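Local coordinates for probable disease resistance protein At5g66900 (Arabidopsis thaliana, PDB 7L7W) that probably acts in plant disease resistance as a helper immune receptor that forms a calcium-permeable, nonselective cation channel, here represented by its N-terminal RPW8-like CC-R domain, at residues L119-L122 against Q123-Q127. The protein carries 2 engineered substitutions. Residues are numbered along the deposited sequence; the frame is centred on the assembly and turned at random.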
loop_
_atom_site.group_PDB
_atom_site.type_symbol
_atom_site.label_atom_id
_atom_site.label_comp_id
_atom_site.label_asym_id
_atom_site.label_seq_id
_atom_site.Cartn_x
_atom_site.Cartn_y
_atom_site.Cartn_z
ATOM N N LEU A 119 -40.228 -5.619 -10.813
ATOM C CA LEU A 119 -41.059 -4.863 -9.881
ATOM C C LEU A 119 -42.528 -5.241 -10.008
ATOM O O LEU A 119 -43.259 -5.256 -9.009
ATOM C CB LEU A 119 -40.878 -3.365 -10.106
ATOM C CG LEU A 119 -39.721 -2.703 -9.372
ATOM C CD1 LEU A 119 -39.793 -1.200 -9.550
ATOM C CD2 LEU A 119 -39.753 -3.072 -7.905
ATOM N N GLN A 120 -42.983 -5.530 -11.234
ATOM C CA GLN A 120 -44.391 -5.867 -11.422
ATOM C C GLN A 120 -44.747 -7.139 -10.666
ATOM O O GLN A 120 -45.795 -7.208 -10.016
ATOM C CB GLN A 120 -44.726 -6.012 -12.910
ATOM C CG GLN A 120 -46.180 -5.678 -13.245
ATOM C CD GLN A 120 -46.788 -6.604 -14.302
ATOM O OE1 GLN A 120 -46.081 -7.407 -14.922
ATOM N NE2 GLN A 120 -48.112 -6.499 -14.504
ATOM N N LEU A 121 -43.865 -8.143 -10.706
ATOM C CA LEU A 121 -44.107 -9.357 -9.934
ATOM C C LEU A 121 -44.037 -9.088 -8.443
ATOM O O LEU A 121 -44.743 -9.735 -7.662
ATOM C CB LEU A 121 -43.112 -10.442 -10.319
ATOM C CG LEU A 121 -43.708 -11.519 -11.220
ATOM C CD1 LEU A 121 -44.716 -12.402 -10.446
ATOM C CD2 LEU A 121 -44.350 -10.882 -12.448
ATOM N N LEU A 122 -43.224 -8.118 -8.038
ATOM C CA LEU A 122 -43.124 -7.752 -6.630
ATOM C C LEU A 122 -44.448 -7.208 -6.116
ATOM O O LEU A 122 -45.028 -7.736 -5.154
ATOM C CB LEU A 122 -42.014 -6.717 -6.446
ATOM C CG LEU A 122 -41.211 -6.818 -5.160
ATOM C CD1 LEU A 122 -40.506 -8.161 -5.108
ATOM C CD2 LEU A 122 -40.228 -5.653 -5.096
ATOM N N GLN A 123 -44.953 -6.148 -6.761
ATOM C CA GLN A 123 -46.223 -5.585 -6.315
ATOM C C GLN A 123 -47.376 -6.554 -6.557
ATOM O O GLN A 123 -48.343 -6.554 -5.789
ATOM C CB GLN A 123 -46.471 -4.222 -6.973
ATOM C CG GLN A 123 -47.229 -4.211 -8.276
ATOM C CD GLN A 123 -47.826 -2.838 -8.552
ATOM O OE1 GLN A 123 -48.781 -2.426 -7.896
ATOM N NE2 GLN A 123 -47.243 -2.110 -9.501
ATOM N N HIS A 124 -47.274 -7.423 -7.569
ATOM C CA HIS A 124 -48.278 -8.464 -7.738
ATOM C C HIS A 124 -48.335 -9.360 -6.514
ATOM O O HIS A 124 -49.402 -9.541 -5.914
ATOM C CB HIS A 124 -47.991 -9.296 -8.988
ATOM C CG HIS A 124 -48.794 -10.560 -9.065
ATOM N ND1 HIS A 124 -50.149 -10.568 -9.324
ATOM C CD2 HIS A 124 -48.434 -11.857 -8.896
ATOM C CE1 HIS A 124 -50.587 -11.816 -9.316
ATOM N NE2 HIS A 124 -49.565 -12.619 -9.064
ATOM N N ARG A 125 -47.188 -9.933 -6.125
ATOM C CA ARG A 125 -47.168 -10.805 -4.954
ATOM C C ARG A 125 -47.584 -10.052 -3.701
ATOM O O ARG A 125 -47.996 -10.682 -2.720
ATOM C CB ARG A 125 -45.783 -11.439 -4.770
ATOM C CG ARG A 125 -45.423 -12.448 -5.862
ATOM C CD ARG A 125 -44.200 -13.302 -5.522
ATOM N NE ARG A 125 -42.977 -12.512 -5.366
ATOM C CZ ARG A 125 -42.131 -12.223 -6.358
ATOM N NH1 ARG A 125 -42.378 -12.652 -7.592
ATOM N NH2 ARG A 125 -41.041 -11.492 -6.129
ATOM N N ASN A 126 -47.517 -8.716 -3.721
ATOM C CA ASN A 126 -48.016 -7.957 -2.575
ATOM C C ASN A 126 -49.523 -7.667 -2.607
ATOM O O ASN A 126 -50.126 -7.490 -1.539
ATOM C CB ASN A 126 -47.268 -6.631 -2.446
ATOM C CG ASN A 126 -47.527 -5.959 -1.116
ATOM O OD1 ASN A 126 -47.398 -6.588 -0.065
ATOM N ND2 ASN A 126 -47.923 -4.687 -1.154
ATOM N N GLN A 127 -50.153 -7.585 -3.784
ATOM C CA GLN A 127 -51.578 -7.242 -3.831
ATOM C C GLN A 127 -52.479 -8.445 -3.569
ATOM O O GLN A 127 -53.616 -8.282 -3.110
ATOM C CB GLN A 127 -51.945 -6.627 -5.185
ATOM C CG GLN A 127 -51.480 -5.195 -5.391
ATOM C CD GLN A 127 -51.300 -4.858 -6.865
ATOM O OE1 GLN A 127 -51.325 -5.747 -7.725
ATOM N NE2 GLN A 127 -51.112 -3.571 -7.164
#
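The guanidinium of Arg125 lies over the helical turn before it, with one face toward the backbone of Leu121 and Leu122. The carbonyl O of Leu121 lies 3.7 Å off the guanidinium plane, displaced from the middle of the group. Arg125 NH1 comes within 3.6 Å of Leu121 CB, and its NH2 passes 3.5 Å from Leu122 CD1, a methyl that meets the group obliquely. With CG anti to the carbonyl carbon (chi1 -68°), the arginine chain heads back along the helix and CG packs against Leu121 O; the bend at chi3 (-62°) then turns the guanidinium in over Leu121. NH2 forms a salt bridge with Glu71 of helix 70-88, which probably helps to hold the guanidinium in this position. On the neighbouring flank, Leu121 and His124 run side by side; Leu121 CD1 approaches His124 CD2 obliquely at 4.1 Å, and the imidazole also meets the ring of His130, which belongs to the C-terminal affinity tag. The backbone keeps i to i+4 bonds through this turn: Arg125 N donates almost straight to Leu121 O (2.9 Å, 171°), the exception being a weak bond from Asn126 N to Leu122 O. Helix 119-127 is the last helix of this construct, at one end of the four-helix-bundle domain. Leu119 rests on Lys57 and Ile58 of helix 38-60, the buried Leu122 reaches Leu72 of helix 70-88 and Leu65 in the loop between those helices, and Asn126 ND2 bonds to Glu64 O in that loop.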